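Local coordinates for AB hydrolase-1 domain-containing protein (Thermoplasma acidophilum DSM 1728, PDB 3BDI) that is of uncharacterised function but is probably a cytoplasmic serine-type hydrolase of the ABHD14 family in the alpha/beta hydrolase superfamily, at residues D63-G68 and A87-D92; S138-M143 and A170-G175. All coordinates share one frame; numbering follows the deposited sequence.

Contact 1: residues D63-G68 and A87-D92; sequences DYPGFG and AEFIRD
Phe89 reaches out from helix 83-96 and puts its ring against two neighbours of the loop that follows strand 57-62, Tyr64 and Pro65. Pro65 meets it head-on and lays its CD over one face of the Phe89 ring, 3.8 Å from the ring centroid and only 17° off the normal: a CH-pi contact, shifted toward the rim, where Pro65 CD is 3.6 Å from Phe89 CE1. The same Pro65 CD also sits over the centre of the Tyr64 ring, so one methylene is shared by two aromatic faces. The side chains of Tyr64 and Phe89 run antiparallel past one another. Their ring planes are oblique at 68° with centroids 5.0 Å apart, and the closest approach is Tyr64 CE1 to Phe89 CD2, 3.5 Å. In Tyr64 CG stands opposite the backbone N (chi1 -164°), which carries the far half of the ring toward the helix. There Tyr64 OH lies 3.7 Å from Phe89 CB. That hydroxyl is hydrogen-bonded to the carbonyl O of Tyr76, whose own ring meets Phe89 edge-to-face. Tyr64 and Pro65 are the first two residues of a type II beta turn that ends at Phe67, with Gly66 at positive phi and Phe67 N bonded to Tyr64 O. Met113 of helix 109-120 touches Tyr64, and Val16 of strand 14-21 touches Phe89. Across the two segments the contact is buried and rests on van der Waals and CH-pi packing, with no polar bond between them; the phenol hydroxyl is satisfied by Tyr76 O.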
loop_
_atom_site.group_PDB
_atom_site.type_symbol
_atom_site.label_atom_id
_atom_site.label_comp_id
_atom_site.label_asym_id
_atom_site.label_seq_id
_atom_site.Cartn_x
_atom_site.Cartn_y
_atom_site.Cartn_z
ATOM N N ASP A 63 -4.804 -10.154 0.873
ATOM C CA ASP A 63 -3.586 -10.944 1.125
ATOM C C ASP A 63 -2.954 -11.188 -0.241
ATOM O O ASP A 63 -3.644 -11.624 -1.185
ATOM C CB ASP A 63 -3.869 -12.239 1.832
ATOM C CG ASP A 63 -4.314 -12.049 3.270
ATOM O OD1 ASP A 63 -4.256 -10.930 3.796
ATOM O OD2 ASP A 63 -4.737 -13.070 3.872
ATOM N N TYR A 64 -1.682 -10.842 -0.385
ATOM C CA TYR A 64 -0.971 -11.016 -1.651
ATOM C C TYR A 64 -0.974 -12.515 -1.981
ATOM O O TYR A 64 -0.786 -13.322 -1.098
ATOM C CB TYR A 64 0.463 -10.456 -1.580
ATOM C CG TYR A 64 1.040 -10.297 -2.994
ATOM C CD1 TYR A 64 0.680 -9.226 -3.790
ATOM C CD2 TYR A 64 1.748 -11.323 -3.559
ATOM C CE1 TYR A 64 1.046 -9.159 -5.081
ATOM C CE2 TYR A 64 2.129 -11.262 -4.888
ATOM C CZ TYR A 64 1.813 -10.164 -5.629
ATOM O OH TYR A 64 2.115 -10.061 -6.941
ATOM N N PRO A 65 -1.155 -12.894 -3.261
ATOM C CA PRO A 65 -1.035 -14.322 -3.608
ATOM C C PRO A 65 0.199 -14.996 -3.023
ATOM O O PRO A 65 1.288 -14.473 -3.153
ATOM C CB PRO A 65 -1.032 -14.296 -5.151
ATOM C CG PRO A 65 -1.910 -13.092 -5.473
ATOM C CD PRO A 65 -1.546 -12.070 -4.442
ATOM N N GLY A 66 0.004 -16.143 -2.386
ATOM C CA GLY A 66 1.084 -16.818 -1.731
ATOM C C GLY A 66 1.280 -16.465 -0.286
ATOM O O GLY A 66 2.101 -17.122 0.390
ATOM N N PHE A 67 0.492 -15.525 0.241
ATOM C CA PHE A 67 0.617 -15.018 1.611
ATOM C C PHE A 67 -0.751 -15.106 2.272
ATOM O O PHE A 67 -1.788 -15.117 1.613
ATOM C CB PHE A 67 1.072 -13.547 1.618
ATOM C CG PHE A 67 2.481 -13.371 1.151
ATOM C CD1 PHE A 67 2.803 -13.367 -0.211
ATOM C CD2 PHE A 67 3.500 -13.240 2.071
ATOM C CE1 PHE A 67 4.091 -13.199 -0.615
ATOM C CE2 PHE A 67 4.793 -13.078 1.639
ATOM C CZ PHE A 67 5.083 -13.111 0.305
ATOM N N GLY A 68 -0.777 -15.096 3.593
ATOM C CA GLY A 68 -2.019 -15.061 4.356
ATOM C C GLY A 68 -2.965 -16.164 3.942
ATOM O O GLY A 68 -2.611 -17.333 3.968
ATOM N N ALA A 87 2.840 -5.459 -9.945
ATOM C CA ALA A 87 2.111 -4.364 -10.599
ATOM C C ALA A 87 0.886 -4.861 -11.355
ATOM O O ALA A 87 -0.186 -4.246 -11.338
ATOM C CB ALA A 87 3.083 -3.574 -11.554
ATOM N N GLU A 88 1.063 -5.972 -12.076
ATOM C CA GLU A 88 -0.070 -6.661 -12.723
ATOM C C GLU A 88 -1.129 -7.005 -11.692
ATOM O O GLU A 88 -2.305 -6.706 -11.875
ATOM C CB GLU A 88 0.372 -7.938 -13.443
ATOM C CG GLU A 88 1.272 -7.716 -14.637
ATOM C CD GLU A 88 0.688 -6.771 -15.612
ATOM O OE1 GLU A 88 -0.466 -6.978 -16.081
ATOM O OE2 GLU A 88 1.413 -5.823 -15.933
ATOM N N PHE A 89 -0.700 -7.588 -10.572
ATOM C CA PHE A 89 -1.654 -7.931 -9.525
ATOM C C PHE A 89 -2.448 -6.723 -9.080
ATOM O O PHE A 89 -3.663 -6.773 -8.997
ATOM C CB PHE A 89 -1.006 -8.557 -8.307
ATOM C CG PHE A 89 -2.009 -8.882 -7.262
ATOM C CD1 PHE A 89 -2.892 -9.909 -7.421
ATOM C CD2 PHE A 89 -2.120 -8.087 -6.129
ATOM C CE1 PHE A 89 -3.875 -10.134 -6.467
ATOM C CE2 PHE A 89 -3.073 -8.330 -5.186
ATOM C CZ PHE A 89 -3.941 -9.365 -5.371
ATOM N N ILE A 90 -1.763 -5.617 -8.755
ATOM C CA ILE A 90 -2.490 -4.472 -8.205
ATOM C C ILE A 90 -3.497 -3.889 -9.209
ATOM O O ILE A 90 -4.664 -3.627 -8.870
ATOM C CB ILE A 90 -1.534 -3.420 -7.612
ATOM C CG1 ILE A 90 -0.853 -4.045 -6.396
ATOM C CG2 ILE A 90 -2.299 -2.106 -7.274
ATOM C CD1 ILE A 90 0.153 -3.159 -5.651
ATOM N N ARG A 91 -3.053 -3.760 -10.460
ATOM C CA ARG A 91 -3.955 -3.321 -11.539
ATOM C C ARG A 91 -5.172 -4.240 -11.659
ATOM O O ARG A 91 -6.314 -3.783 -11.693
ATOM C CB ARG A 91 -3.206 -3.294 -12.852
ATOM C CG ARG A 91 -4.043 -2.765 -13.997
ATOM C CD ARG A 91 -3.289 -2.869 -15.272
ATOM N NE ARG A 91 -3.480 -4.152 -15.946
ATOM C CZ ARG A 91 -2.673 -5.204 -15.876
ATOM N NH1 ARG A 91 -1.593 -5.218 -15.112
ATOM N NH2 ARG A 91 -2.963 -6.278 -16.583
ATOM N N ASP A 92 -4.906 -5.542 -11.724
ATOM C CA ASP A 92 -5.974 -6.539 -11.921
ATOM C C ASP A 92 -6.914 -6.639 -10.736
ATOM O O ASP A 92 -8.098 -6.903 -10.879
ATOM C CB ASP A 92 -5.355 -7.903 -12.244
ATOM C CG ASP A 92 -4.687 -7.957 -13.630
ATOM O OD1 ASP A 92 -4.790 -6.960 -14.383
ATOM O OD2 ASP A 92 -3.976 -8.940 -13.929
#

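Contact 2: residues S138-M143 and A170-G175; sequences SLKGDM and ASIISG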
loop_
_atom_site.group_PDB
_atom_site.type_symbol
_atom_site.label_atom_id
_atom_site.label_comp_id
_atom_site.label_asym_id
_atom_site.label_seq_id
_atom_site.Cartn_x
_atom_site.Cartn_y
_atom_site.Cartn_z
ATOM N N SER A 138 16.702 -0.388 -7.213
ATOM C CA SER A 138 17.075 -0.367 -8.634
ATOM C C SER A 138 16.187 0.495 -9.534
ATOM O O SER A 138 16.428 0.571 -10.757
ATOM C CB SER A 138 17.041 -1.798 -9.172
ATOM O OG SER A 138 15.699 -2.247 -9.346
ATOM N N LEU A 139 15.167 1.132 -8.961
ATOM C CA LEU A 139 14.150 1.862 -9.716
ATOM C C LEU A 139 14.231 3.365 -9.573
ATOM O O LEU A 139 13.324 4.066 -9.976
ATOM C CB LEU A 139 12.781 1.405 -9.220
ATOM C CG LEU A 139 12.534 -0.094 -9.328
ATOM C CD1 LEU A 139 11.160 -0.466 -8.754
ATOM C CD2 LEU A 139 12.645 -0.477 -10.783
ATOM N N LYS A 140 15.344 3.887 -9.080
ATOM C CA LYS A 140 15.467 5.329 -8.780
ATOM C C LYS A 140 15.260 6.193 -10.019
ATOM O O LYS A 140 14.647 7.279 -9.943
ATOM C CB LYS A 140 16.847 5.617 -8.185
ATOM C CG LYS A 140 17.091 4.919 -6.870
ATOM C CD LYS A 140 18.496 5.213 -6.364
ATOM C CE LYS A 140 18.781 4.365 -5.147
ATOM N NZ LYS A 140 20.169 4.633 -4.626
ATOM N N GLY A 141 15.773 5.743 -11.172
ATOM C CA GLY A 141 15.675 6.538 -12.387
ATOM C C GLY A 141 14.230 6.627 -12.848
ATOM O O GLY A 141 13.823 7.615 -13.457
ATOM N N ASP A 142 13.417 5.623 -12.512
ATOM C CA ASP A 142 12.016 5.673 -12.908
ATOM C C ASP A 142 11.184 6.407 -11.857
ATOM O O ASP A 142 10.215 7.120 -12.167
ATOM C CB ASP A 142 11.504 4.240 -13.084
ATOM C CG ASP A 142 12.417 3.406 -13.979
ATOM O OD1 ASP A 142 12.237 3.493 -15.209
ATOM O OD2 ASP A 142 13.317 2.691 -13.452
HETATM N N MSE A 143 11.551 6.217 -10.593
HETATM C CA MSE A 143 10.921 6.904 -9.492
HETATM C C MSE A 143 11.031 8.391 -9.651
HETATM O O MSE A 143 10.128 9.095 -9.249
HETATM C CB MSE A 143 11.521 6.482 -8.146
HETATM C CG MSE A 143 11.069 5.096 -7.723
HETATM SE SE MSE A 143 11.981 4.387 -6.159
HETATM C CE MSE A 143 12.594 5.882 -5.283
ATOM N N ALA A 170 13.010 10.521 -0.761
ATOM C CA ALA A 170 12.261 11.757 -0.620
ATOM C C ALA A 170 12.766 12.809 -1.609
ATOM O O ALA A 170 12.011 13.639 -2.108
ATOM C CB ALA A 170 12.378 12.279 0.793
ATOM N N SER A 171 14.045 12.750 -1.884
ATOM C CA SER A 171 14.624 13.647 -2.895
ATOM C C SER A 171 14.262 13.255 -4.319
ATOM O O SER A 171 14.004 14.105 -5.188
ATOM C CB SER A 171 16.135 13.594 -2.765
ATOM O OG SER A 171 16.552 13.950 -1.476
ATOM N N ILE A 172 14.294 11.968 -4.599
ATOM C CA ILE A 172 13.961 11.457 -5.910
ATOM C C ILE A 172 12.501 11.750 -6.292
ATOM O O ILE A 172 12.213 12.128 -7.436
ATOM C CB ILE A 172 14.264 9.928 -6.000
ATOM C CG1 ILE A 172 15.777 9.697 -5.860
ATOM C CG2 ILE A 172 13.745 9.323 -7.287
ATOM C CD1 ILE A 172 16.163 8.236 -5.590
ATOM N N ILE A 173 11.554 11.513 -5.384
ATOM C CA ILE A 173 10.143 11.700 -5.727
ATOM C C ILE A 173 9.750 13.127 -5.372
ATOM O O ILE A 173 9.617 13.499 -4.236
ATOM C CB ILE A 173 9.234 10.652 -4.996
ATOM C CG1 ILE A 173 9.690 9.251 -5.358
ATOM C CG2 ILE A 173 7.806 10.878 -5.377
ATOM C CD1 ILE A 173 8.966 8.123 -4.552
ATOM N N SER A 174 9.605 13.988 -6.402
ATOM C CA SER A 174 9.314 15.414 -6.160
ATOM C C SER A 174 8.015 15.640 -5.452
ATOM O O SER A 174 7.040 15.011 -5.799
ATOM C CB SER A 174 9.257 16.182 -7.455
ATOM O OG SER A 174 10.406 15.896 -8.200
ATOM N N GLY A 175 7.996 16.512 -4.441
ATOM C CA GLY A 175 6.753 16.796 -3.700
ATOM C C GLY A 175 6.405 15.775 -2.638
ATOM O O GLY A 175 5.446 16.012 -1.810
#
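Ile172, in the last turn of helix 163-172, overlaps both Lys140 and Met143 of the short helix 140-143, and its two branches divide the work. The CD1 methyl rests alongside the lysine stem, 3.7 Å from Lys140 CG, equally near CB and slightly farther from CD. CG2 faces the backbone of that single turn, 3.5 Å from Lys140 O and 3.7 Å from Met143 CB. Ile172 has CG1 beside its backbone N and CG2 anti to it (chi1 -65°), which spreads the branches over these two residues. The lysine chain runs on extended past the isoleucine and delivers NZ to a salt bridge with Glu168, one turn back on helix 163-172. Met143, a selenomethionine, bends at chi3 (23°) and brings CE to 4.1 Å from Ile172 CG2. Ile173, where the chain leaves the helix, adds a looser touch, with CG1 3.9 Å from Met143 O. Deeper in, Ile115 of helix 109-120 meets Met143, and Thr150 of strand 150-155 meets Ile173. The contact packs the short helix 140-143, after strand 125-131, on the C-terminal end of helix 163-172, the helix of the beta-alpha-beta crossover between parallel strands 150-155 and 177-181 in the alpha/beta hydrolase fold.

Overall arrangement
Contact 1 lies nearer the middle of the molecule, about 11 Å from the chain centre to the contact centre, and all its touching residues are buried; contact 2, at about 17 Å, is partly open. Their centres are about 23 Å apart and they do not touch, yet helix 109-120, which follows the probable nucleophile elbow, packs against both through Met113 and Ile115. The chemistry differs with depth: aromatic rings and a proline join a loop to a helix in contact 1, whereas in contact 2 aliphatic branches and a lysine stem join the short helix 140-143 to the end of helix 163-172 and the residue after it, with a charged end in a salt bridge.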